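Side-chain contacts in malate Synthase (Haloferax volcanii, PDB 3OYZ), which condenses acetyl-CoA with glyoxylate and hydrolyses the resulting malyl-CoA to malate and CoA, a magnesium-dependent step of the glyoxylate cycle: residues T138-E143 / G149-S154; E243-N248 / L254-L259; Q403-N408 / E414-R419. All coordinates share one frame; numbering follows the deposited sequence.

Interactions 1 and 2 each join a helix to the strand that follows it, and both reach the same parallel sheet, though their centres lie about 29 Å apart. Both are buried. Interaction 1 is chiefly polar, a helix carboxylate taking backbone N-H groups of the loop before strand 152-157, whereas interaction 2 is mainly apolar across the helix-strand seam, with polar groups at its margin and acetyl-CoA and pyruvate at the far end of its strand. Interaction 3 stands apart, about 51 Å from interaction 1 and about 40 Å from interaction 2 between centres. It pairs two C-terminal helices, is only partly buried, and combines leucine packing with one weak tyrosine-glutamate bond.

Interaction 1: T138-E143 / G149-S154; sequences TIVEHE and GSLAMS
Glu141 reaches from the last turn of helix 127-143 to the backbone of Gly149, Ser150 and Leu151, and the polar contacts all gather on its carboxylate. Glu141 OE1 accepts from Gly149 N at 2.8 Å in a nearly straight bond (N-H...O 173°), although the donor stands well above the carboxylate plane, 47° out of it. Glu141 OE2 takes Leu151 N, also at 2.8 Å, and here the N-H arrives nearly in line with the C-O bond of the acid. Between these two donors lies Ser150 N, 3.0 Å from Glu141 OE2, but its angle is too poor for a hydrogen bond; the Ser150 hydroxyl is bonded instead to Asp147 O. The reach depends on a side chain whose CG lies anti to the carbonyl carbon (chi1 -64°) and which runs extended beyond it. Arg182 NH1 completes the polar cluster, forming a salt bridge with Glu141 OE2 and a hydrogen bond to Leu151 O, so one cation bridges the acid and the carbonyl of the same residue whose N-H the acid holds. Such a setting would be expected to favour the ionised carboxylate.

The apolar contacts lie beside this cluster. Leu151 and Glu141 run antiparallel alongside one another, bringing Leu151 CD1 to 4.1 Å from Glu141 CG. The same methyl lies 4.2 Å from Val140 CG1, a modest touch that Phe137 and Phe119 extend around Leu151, while Phe99 and Met102 of helix 92-105 pack on Val140.

The carboxylate thus fixes the loop returning from the helix just before strand 152-157 begins, at the helix-to-strand turn of the beta-alpha-beta unit 118-121, 127-143, 152-157, the repeating crossover of a TIM barrel.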
# COMPACT_ATOMS: atom_id res chain seq x y z
N THR A 138 -11.01 15.89 27.16
CA THR A 138 -11.09 15.59 28.58
C THR A 138 -11.37 16.89 29.40
O THR A 138 -12.17 16.88 30.35
CB THR A 138 -9.77 14.90 29.03
OG1 THR A 138 -9.69 13.67 28.30
CG2 THR A 138 -9.89 14.54 30.52
N ILE A 139 -10.62 17.93 29.12
CA ILE A 139 -10.88 19.21 29.84
C ILE A 139 -12.33 19.71 29.65
O ILE A 139 -12.96 20.03 30.65
CB ILE A 139 -9.85 20.25 29.44
CG1 ILE A 139 -8.51 19.92 30.17
CG2 ILE A 139 -10.29 21.69 29.83
CD1 ILE A 139 -7.34 20.62 29.47
N VAL A 140 -12.82 19.79 28.42
CA VAL A 140 -14.23 20.13 28.12
C VAL A 140 -15.22 19.33 28.92
O VAL A 140 -16.10 19.94 29.57
CB VAL A 140 -14.51 20.02 26.61
CG1 VAL A 140 -16.01 20.01 26.37
CG2 VAL A 140 -13.75 21.09 25.87
N GLU A 141 -15.13 17.99 28.87
CA GLU A 141 -15.91 17.10 29.73
C GLU A 141 -15.94 17.46 31.21
O GLU A 141 -17.01 17.55 31.85
CB GLU A 141 -15.58 15.61 29.56
CG GLU A 141 -15.93 15.16 28.13
CD GLU A 141 -15.29 13.81 27.75
OE1 GLU A 141 -14.27 13.40 28.37
OE2 GLU A 141 -15.77 13.17 26.79
N HIS A 142 -14.74 17.63 31.76
CA HIS A 142 -14.66 17.94 33.18
C HIS A 142 -15.20 19.36 33.46
O HIS A 142 -15.87 19.55 34.47
CB HIS A 142 -13.23 17.79 33.71
CG HIS A 142 -12.87 16.35 34.00
ND1 HIS A 142 -12.92 15.81 35.26
CD2 HIS A 142 -12.61 15.32 33.15
CE1 HIS A 142 -12.60 14.52 35.19
NE2 HIS A 142 -12.42 14.20 33.92
N GLU A 143 -14.94 20.33 32.62
CA GLU A 143 -15.36 21.71 32.84
C GLU A 143 -16.91 21.75 32.84
O GLU A 143 -17.48 22.61 33.51
CB GLU A 143 -14.83 22.68 31.78
CG GLU A 143 -13.36 23.00 31.99
CD GLU A 143 -13.09 23.61 33.38
OE1 GLU A 143 -13.79 24.61 33.67
OE2 GLU A 143 -12.25 23.11 34.17
N GLY A 149 -15.05 10.72 28.74
CA GLY A 149 -15.05 9.78 27.59
C GLY A 149 -16.36 9.81 26.80
O GLY A 149 -16.53 9.12 25.81
N SER A 150 -17.31 10.64 27.22
CA SER A 150 -18.63 10.59 26.58
C SER A 150 -18.66 11.33 25.24
O SER A 150 -19.48 11.00 24.35
CB SER A 150 -19.68 11.15 27.55
OG SER A 150 -19.49 12.55 27.74
N LEU A 151 -17.80 12.32 25.02
CA LEU A 151 -17.71 12.86 23.67
C LEU A 151 -16.73 12.04 22.79
O LEU A 151 -15.52 11.99 23.12
CB LEU A 151 -17.15 14.27 23.76
CG LEU A 151 -18.18 15.21 24.43
CD1 LEU A 151 -17.43 16.48 24.51
CD2 LEU A 151 -19.38 15.39 23.47
N ALA A 152 -17.25 11.43 21.73
CA ALA A 152 -16.48 10.66 20.74
C ALA A 152 -15.53 11.62 20.04
O ALA A 152 -15.86 12.79 19.84
CB ALA A 152 -17.45 9.93 19.74
N MET A 153 -14.30 11.20 19.74
CA MET A 153 -13.45 11.99 18.86
C MET A 153 -13.30 11.26 17.53
O MET A 153 -12.97 10.07 17.51
CB MET A 153 -12.04 12.12 19.50
CG MET A 153 -10.98 12.96 18.66
SD MET A 153 -9.47 12.95 19.76
CE MET A 153 -8.16 12.95 18.54
N SER A 154 -13.37 11.98 16.42
CA SER A 154 -13.16 11.37 15.12
C SER A 154 -12.06 12.21 14.54
O SER A 154 -12.01 13.43 14.83
CB SER A 154 -14.43 11.39 14.23
OG SER A 154 -15.34 10.46 14.83

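Interaction 2: E243-N248 / L254-L259; sequences ERMTDN and LGIWSL. With ACO (acetyl coenzyme *a), chain B; PYR (pyruvic acid), chain C.
Helix 243-248 runs back against strand 255-258 with their directions 149° apart, and Met245 lies level with Ile256 at a CA-CA distance of 7.2 Å. Ile256 carries the packing with two branches. Its CG1 is anti to the backbone N (chi1 -171°), which sends CD1 across to the helix, where it lies 3.8 Å from Met245 CG and 3.7 Å from Asn248 ND2. The other branch, Ile256 CG2, meets Met245 SD at 3.8 Å. Met245 and Asn248 both lie roughly perpendicular to the isoleucine. Arg244 adds its aliphatic part, with CG 4.1 Å from Ile256 CD1, and its chain then bends away at chi2.

This is the helix-to-strand half of the beta-alpha-beta unit 226-229, 238-249, 255-258 in the TIM barrel: Ile256 fills the seam outside the sheet, while its neighbour Trp257 serves the active site. Polar groups border the seam. Arg244 NE makes only a weak bond to Asn248 OD1 (131° at the hydrogen), whereas Arg244 NH2 forms salt bridges with Asp229 and Glu190; Asn248 OD1 also takes Arg213, and Asn248 ND2 binds Asp229. Asn248 ND2 further donates to a water at 3.0 Å, which passes a weak bond on to Gly255 O, so a solvent bridge joins Asn248 of the helix to Gly255.

Toward the C-terminal end of the strand lie the bound ligands, acetyl-CoA and pyruvate, which here occupies the glyoxylate site. Pyruvate lies over one face of the Trp257 ring, offset toward the rim, with PYR CB 3.2 Å from Trp257 CH2. The pantetheine carbon C2P of acetyl-CoA approaches the same ring obliquely. Leu259 O receives N8P of acetyl-CoA at 3.0 Å and also the adenine amino group N6A, gripping the folded cofactor at two distant points of its length.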
# COMPACT_ATOMS: atom_id res chain seq x y z
N GLU A 243 -19.23 4.02 -8.29
CA GLU A 243 -18.04 3.19 -8.55
C GLU A 243 -16.97 3.36 -7.43
O GLU A 243 -16.30 2.38 -7.06
CB GLU A 243 -17.40 3.67 -9.86
CG GLU A 243 -18.24 3.22 -11.08
CD GLU A 243 -17.70 3.76 -12.41
OE1 GLU A 243 -16.78 4.63 -12.41
OE2 GLU A 243 -18.22 3.34 -13.46
N ARG A 244 -16.80 4.58 -6.93
CA ARG A 244 -15.86 4.84 -5.82
C ARG A 244 -16.33 4.09 -4.57
O ARG A 244 -15.55 3.43 -3.87
CB ARG A 244 -15.75 6.34 -5.56
CG ARG A 244 -14.91 6.65 -4.31
CD ARG A 244 -13.49 5.97 -4.52
NE ARG A 244 -12.61 6.63 -3.56
CZ ARG A 244 -11.73 7.57 -3.85
NH1 ARG A 244 -11.47 7.94 -5.12
NH2 ARG A 244 -11.16 8.13 -2.81
N MET A 245 -17.62 4.16 -4.26
CA MET A 245 -18.13 3.45 -3.07
C MET A 245 -17.93 1.95 -3.16
O MET A 245 -17.54 1.32 -2.18
CB MET A 245 -19.61 3.76 -2.81
CG MET A 245 -19.73 5.21 -2.33
SD MET A 245 -21.54 5.47 -1.95
CE MET A 245 -22.24 5.72 -3.59
N THR A 246 -18.17 1.39 -4.34
CA THR A 246 -17.92 -0.03 -4.56
C THR A 246 -16.44 -0.34 -4.39
O THR A 246 -16.14 -1.34 -3.76
CB THR A 246 -18.36 -0.46 -5.96
OG1 THR A 246 -19.78 -0.27 -6.04
CG2 THR A 246 -18.02 -1.90 -6.16
N ASP A 247 -15.56 0.46 -4.98
CA ASP A 247 -14.12 0.28 -4.76
C ASP A 247 -13.72 0.36 -3.26
O ASP A 247 -13.03 -0.52 -2.77
CB ASP A 247 -13.37 1.35 -5.55
CG ASP A 247 -11.92 0.96 -5.80
OD1 ASP A 247 -11.69 0.08 -6.65
OD2 ASP A 247 -10.99 1.48 -5.14
N ASN A 248 -14.23 1.34 -2.52
CA ASN A 248 -14.08 1.44 -1.06
C ASN A 248 -14.54 0.23 -0.29
O ASN A 248 -13.77 -0.26 0.54
CB ASN A 248 -14.81 2.64 -0.44
CG ASN A 248 -14.31 3.95 -0.95
OD1 ASN A 248 -13.20 4.04 -1.56
ND2 ASN A 248 -15.10 4.98 -0.73
N LEU A 254 -16.52 1.23 4.52
CA LEU A 254 -17.94 1.06 4.11
C LEU A 254 -18.68 2.37 4.22
O LEU A 254 -19.86 2.43 3.88
CB LEU A 254 -18.61 -0.00 4.99
CG LEU A 254 -17.97 -1.39 5.03
CD1 LEU A 254 -18.72 -2.42 5.91
CD2 LEU A 254 -17.65 -2.01 3.65
N GLY A 255 -18.05 3.42 4.75
CA GLY A 255 -18.68 4.73 4.83
C GLY A 255 -18.04 5.73 3.91
O GLY A 255 -16.86 5.55 3.53
N ILE A 256 -18.74 6.80 3.56
CA ILE A 256 -18.15 7.77 2.65
C ILE A 256 -18.63 9.15 3.02
O ILE A 256 -19.70 9.26 3.57
CB ILE A 256 -18.34 7.47 1.12
CG1 ILE A 256 -17.51 8.41 0.23
CG2 ILE A 256 -19.90 7.50 0.78
CD1 ILE A 256 -17.32 7.95 -1.23
N TRP A 257 -17.84 10.18 2.74
CA TRP A 257 -18.26 11.55 3.01
C TRP A 257 -19.36 11.89 1.96
O TRP A 257 -19.29 11.41 0.83
CB TRP A 257 -17.08 12.45 2.73
CG TRP A 257 -17.03 13.80 3.36
CD1 TRP A 257 -17.89 14.89 3.14
CD2 TRP A 257 -15.99 14.28 4.23
NE1 TRP A 257 -17.47 15.95 3.91
CE2 TRP A 257 -16.31 15.61 4.57
CE3 TRP A 257 -14.85 13.67 4.82
CZ2 TRP A 257 -15.51 16.37 5.44
CZ3 TRP A 257 -14.08 14.39 5.69
CH2 TRP A 257 -14.39 15.75 5.99
N SER A 258 -20.36 12.68 2.36
CA SER A 258 -21.41 13.17 1.46
C SER A 258 -21.39 14.68 1.44
O SER A 258 -21.23 15.27 2.50
CB SER A 258 -22.76 12.68 1.96
OG SER A 258 -22.81 11.36 1.51
N LEU A 259 -21.45 15.32 0.27
CA LEU A 259 -21.30 16.78 0.24
C LEU A 259 -22.70 17.42 0.02
O LEU A 259 -22.89 18.62 0.20
CB LEU A 259 -20.33 17.24 -0.86
CG LEU A 259 -18.90 16.75 -0.59
CD1 LEU A 259 -18.03 17.09 -1.75
CD2 LEU A 259 -18.48 17.49 0.69
N1A ACO B . -25.87 20.94 3.85
C2A ACO B . -27.13 21.41 3.93
N3A ACO B . -27.83 21.70 2.82
C4A ACO B . -27.32 21.58 1.57
C5A ACO B . -25.94 21.07 1.45
C6A ACO B . -25.20 20.78 2.69
N6A ACO B . -23.91 20.36 2.54
N7A ACO B . -25.63 21.02 0.15
C8A ACO B . -26.72 21.48 -0.53
N9A ACO B . -27.73 21.76 0.31
C1B ACO B . -29.06 22.27 -0.15
C2B ACO B . -28.83 23.23 -1.30
O2B ACO B . -28.57 24.53 -0.77
C3B ACO B . -30.11 23.13 -2.11
O3B ACO B . -31.02 23.92 -1.34
P3B ACO B . -32.39 24.65 -1.90
O7A ACO B . -33.42 23.67 -1.35
O8A ACO B . -32.12 24.65 -3.39
O9A ACO B . -32.42 26.04 -1.32
C4B ACO B . -30.45 21.65 -1.96
O4B ACO B . -29.90 21.24 -0.71
C5B ACO B . -29.80 20.81 -3.06
O5B ACO B . -28.50 21.36 -3.28
P1A ACO B . -27.61 20.96 -4.55
O1A ACO B . -28.13 21.42 -5.87
O2A ACO B . -27.47 19.46 -4.43
O3A ACO B . -26.14 21.59 -4.41
P2A ACO B . -25.85 23.14 -4.66
O4A ACO B . -27.01 23.72 -3.92
O5A ACO B . -25.38 23.29 -6.10
O6A ACO B . -24.50 23.50 -3.84
CBP ACO B . -22.35 23.06 -2.71
CCP ACO B . -23.26 22.77 -3.92
CDP ACO B . -22.02 24.55 -2.62
CEP ACO B . -21.05 22.31 -2.96
CAP ACO B . -23.00 22.67 -1.38
OAP ACO B . -23.52 21.36 -1.60
C9P ACO B . -22.03 22.60 -0.21
O9P ACO B . -21.57 23.64 0.27
N8P ACO B . -21.71 21.37 0.22
C7P ACO B . -20.79 21.23 1.35
C6P ACO B . -19.33 21.55 1.00
C5P ACO B . -18.53 21.09 2.20
O5P ACO B . -19.10 20.57 3.16
N4P ACO B . -17.21 21.23 2.10
C3P ACO B . -16.25 20.81 3.11
C2P ACO B . -16.18 19.29 3.23
S1P ACO B . -14.93 18.94 2.04
C ACO B . -13.41 19.25 2.70
O ACO B . -13.24 19.92 3.70
CH3 ACO B . -12.23 18.70 1.96
C PYR C . -10.21 17.20 2.90
O PYR C . -9.17 17.89 3.19
OXT PYR C . -10.24 16.34 1.96
CA PYR C . -11.30 17.33 3.77
O3 PYR C . -11.22 18.11 4.81
CB PYR C . -12.51 16.51 3.56
O HOH W 1 -17.38 3.97 0.87

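Interaction 3: Q403-N408 / E414-R419; sequences QDVYEN and EELEER
A helix hairpin near the C-terminus, made by helices 397-408 and 413-420, is closed by Val405 and Tyr406 on one arm and Leu416 and Glu417 on the other. Over these short segments the axes approach to 11.4 Å and diverge strongly from antiparallel, with 137° between their directions, so side chains must bridge a wide gap. Leu416 does this with a single methyl: its CD1 lies 4.1 Å from Val405 CG1 and also 4.1 Å from Tyr406 CD1. At the tyrosine it sits at the ring edge, near the ring plane, rather than over a face, and the two side chains lie alongside each other, pointing in contrary senses.

Tyr406 CG is anti to the backbone N (chi1 -164°), an orientation that carries the ring across the second helix, its hydroxyl reaching Glu417. There Tyr406 OH donates to Glu417 OE2 at 3.3 Å, a weak bond; the carboxylate oxygen also stays near the ring plane, although ring and carboxylate planes are turned 40° apart. His413, at the start of helix 413-420, stacks on the tyrosine ring and its NE2 is hydrogen-bonded to Tyr406 O, while Val425 and Glu426 of helix 422-428 touch the tyrosine as well.

In the last turn of helix 397-408, Asn408 ND2 folds back onto Asp404 O at 2.8 Å, nearly straight and on a lone pair in the carbonyl plane, where the backbone bond from Asn408 N to the same oxygen is weak.

Other polar side chains of the same two helices meet the third subunit of the trimer: Asp404 forms a salt bridge to its Arg8, and Glu415 accepts from its Met40 N. Within the chain the arrangement is that of a splayed alpha-hairpin of two consecutive helices, joined by an aliphatic contact and a marginal tyrosine-glutamate bond.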
# COMPACT_ATOMS: atom_id res chain seq x y z
N GLN A 403 7.48 27.92 -9.51
CA GLN A 403 8.22 28.93 -8.75
C GLN A 403 9.56 28.50 -8.17
O GLN A 403 10.55 29.25 -8.29
CB GLN A 403 7.34 29.45 -7.62
CG GLN A 403 6.13 30.30 -8.04
CD GLN A 403 5.24 30.60 -6.86
OE1 GLN A 403 5.39 30.00 -5.79
NE2 GLN A 403 4.30 31.51 -7.02
N ASP A 404 9.59 27.30 -7.56
CA ASP A 404 10.83 26.70 -7.08
C ASP A 404 11.87 26.62 -8.18
O ASP A 404 13.03 26.91 -7.91
CB ASP A 404 10.64 25.26 -6.54
CG ASP A 404 11.88 24.76 -5.82
OD1 ASP A 404 12.32 25.42 -4.87
OD2 ASP A 404 12.47 23.72 -6.18
N VAL A 405 11.46 26.15 -9.35
CA VAL A 405 12.29 25.94 -10.51
C VAL A 405 12.80 27.28 -11.08
O VAL A 405 13.98 27.44 -11.34
CB VAL A 405 11.50 25.23 -11.62
CG1 VAL A 405 12.28 25.38 -12.93
CG2 VAL A 405 11.31 23.74 -11.32
N TYR A 406 11.91 28.25 -11.24
CA TYR A 406 12.32 29.58 -11.67
C TYR A 406 13.34 30.20 -10.71
O TYR A 406 14.44 30.56 -11.14
CB TYR A 406 11.08 30.46 -11.88
CG TYR A 406 11.33 31.72 -12.69
CD1 TYR A 406 11.31 31.70 -14.08
CD2 TYR A 406 11.56 32.93 -12.04
CE1 TYR A 406 11.54 32.86 -14.81
CE2 TYR A 406 11.80 34.11 -12.76
CZ TYR A 406 11.80 34.06 -14.13
OH TYR A 406 12.04 35.21 -14.85
N GLU A 407 13.02 30.28 -9.42
CA GLU A 407 13.95 30.73 -8.38
C GLU A 407 15.35 30.08 -8.36
O GLU A 407 16.35 30.73 -8.05
CB GLU A 407 13.30 30.58 -6.99
CG GLU A 407 12.49 31.81 -6.57
CD GLU A 407 11.44 31.60 -5.48
OE1 GLU A 407 10.77 30.54 -5.47
OE2 GLU A 407 11.26 32.51 -4.63
N ASN A 408 15.45 28.80 -8.70
CA ASN A 408 16.68 28.08 -8.44
C ASN A 408 17.38 27.69 -9.72
O ASN A 408 18.49 27.15 -9.66
CB ASN A 408 16.41 26.83 -7.58
CG ASN A 408 16.11 27.19 -6.14
OD1 ASN A 408 17.03 27.44 -5.36
ND2 ASN A 408 14.84 27.19 -5.78
N GLU A 414 15.11 31.24 -19.81
CA GLU A 414 14.95 31.56 -21.21
C GLU A 414 14.02 30.53 -21.84
O GLU A 414 13.04 30.93 -22.47
CB GLU A 414 16.32 31.48 -21.89
CG GLU A 414 16.49 32.37 -23.11
CD GLU A 414 17.20 31.62 -24.23
OE1 GLU A 414 18.43 31.77 -24.38
OE2 GLU A 414 16.51 30.84 -24.93
N GLU A 415 14.31 29.24 -21.68
CA GLU A 415 13.38 28.22 -22.16
C GLU A 415 12.01 28.30 -21.50
O GLU A 415 11.02 27.95 -22.12
CB GLU A 415 13.97 26.81 -22.11
CG GLU A 415 15.14 26.63 -23.07
CD GLU A 415 16.06 25.49 -22.68
OE1 GLU A 415 15.98 24.42 -23.33
OE2 GLU A 415 16.87 25.65 -21.73
N LEU A 416 11.92 28.83 -20.28
CA LEU A 416 10.62 28.86 -19.61
C LEU A 416 9.79 30.02 -20.15
O LEU A 416 8.56 29.92 -20.31
CB LEU A 416 10.77 28.94 -18.08
CG LEU A 416 11.36 27.70 -17.37
CD1 LEU A 416 11.79 28.11 -15.97
CD2 LEU A 416 10.35 26.56 -17.30
N GLU A 417 10.49 31.12 -20.41
CA GLU A 417 9.98 32.22 -21.24
C GLU A 417 9.57 31.85 -22.66
O GLU A 417 8.45 32.17 -23.04
CB GLU A 417 10.81 33.48 -21.09
CG GLU A 417 10.15 34.30 -20.01
CD GLU A 417 11.11 35.21 -19.28
OE1 GLU A 417 11.97 35.80 -19.98
OE2 GLU A 417 11.01 35.30 -18.03
N GLU A 418 10.39 31.14 -23.42
CA GLU A 418 9.88 30.52 -24.65
C GLU A 418 8.61 29.67 -24.44
O GLU A 418 7.62 29.82 -25.16
CB GLU A 418 10.96 29.70 -25.34
CG GLU A 418 11.90 30.54 -26.22
CD GLU A 418 13.34 30.04 -26.25
OE1 GLU A 418 13.61 28.86 -25.87
OE2 GLU A 418 14.21 30.86 -26.64
N ARG A 419 8.64 28.76 -23.46
CA ARG A 419 7.53 27.82 -23.26
C ARG A 419 6.23 28.50 -22.81
O ARG A 419 5.18 28.13 -23.32
CB ARG A 419 7.97 26.58 -22.44
CG ARG A 419 7.02 26.11 -21.35
CD ARG A 419 7.56 24.95 -20.46
NE ARG A 419 6.41 24.17 -19.99
CZ ARG A 419 5.99 23.05 -20.56
NH1 ARG A 419 6.66 22.56 -21.60
NH2 ARG A 419 4.91 22.41 -20.12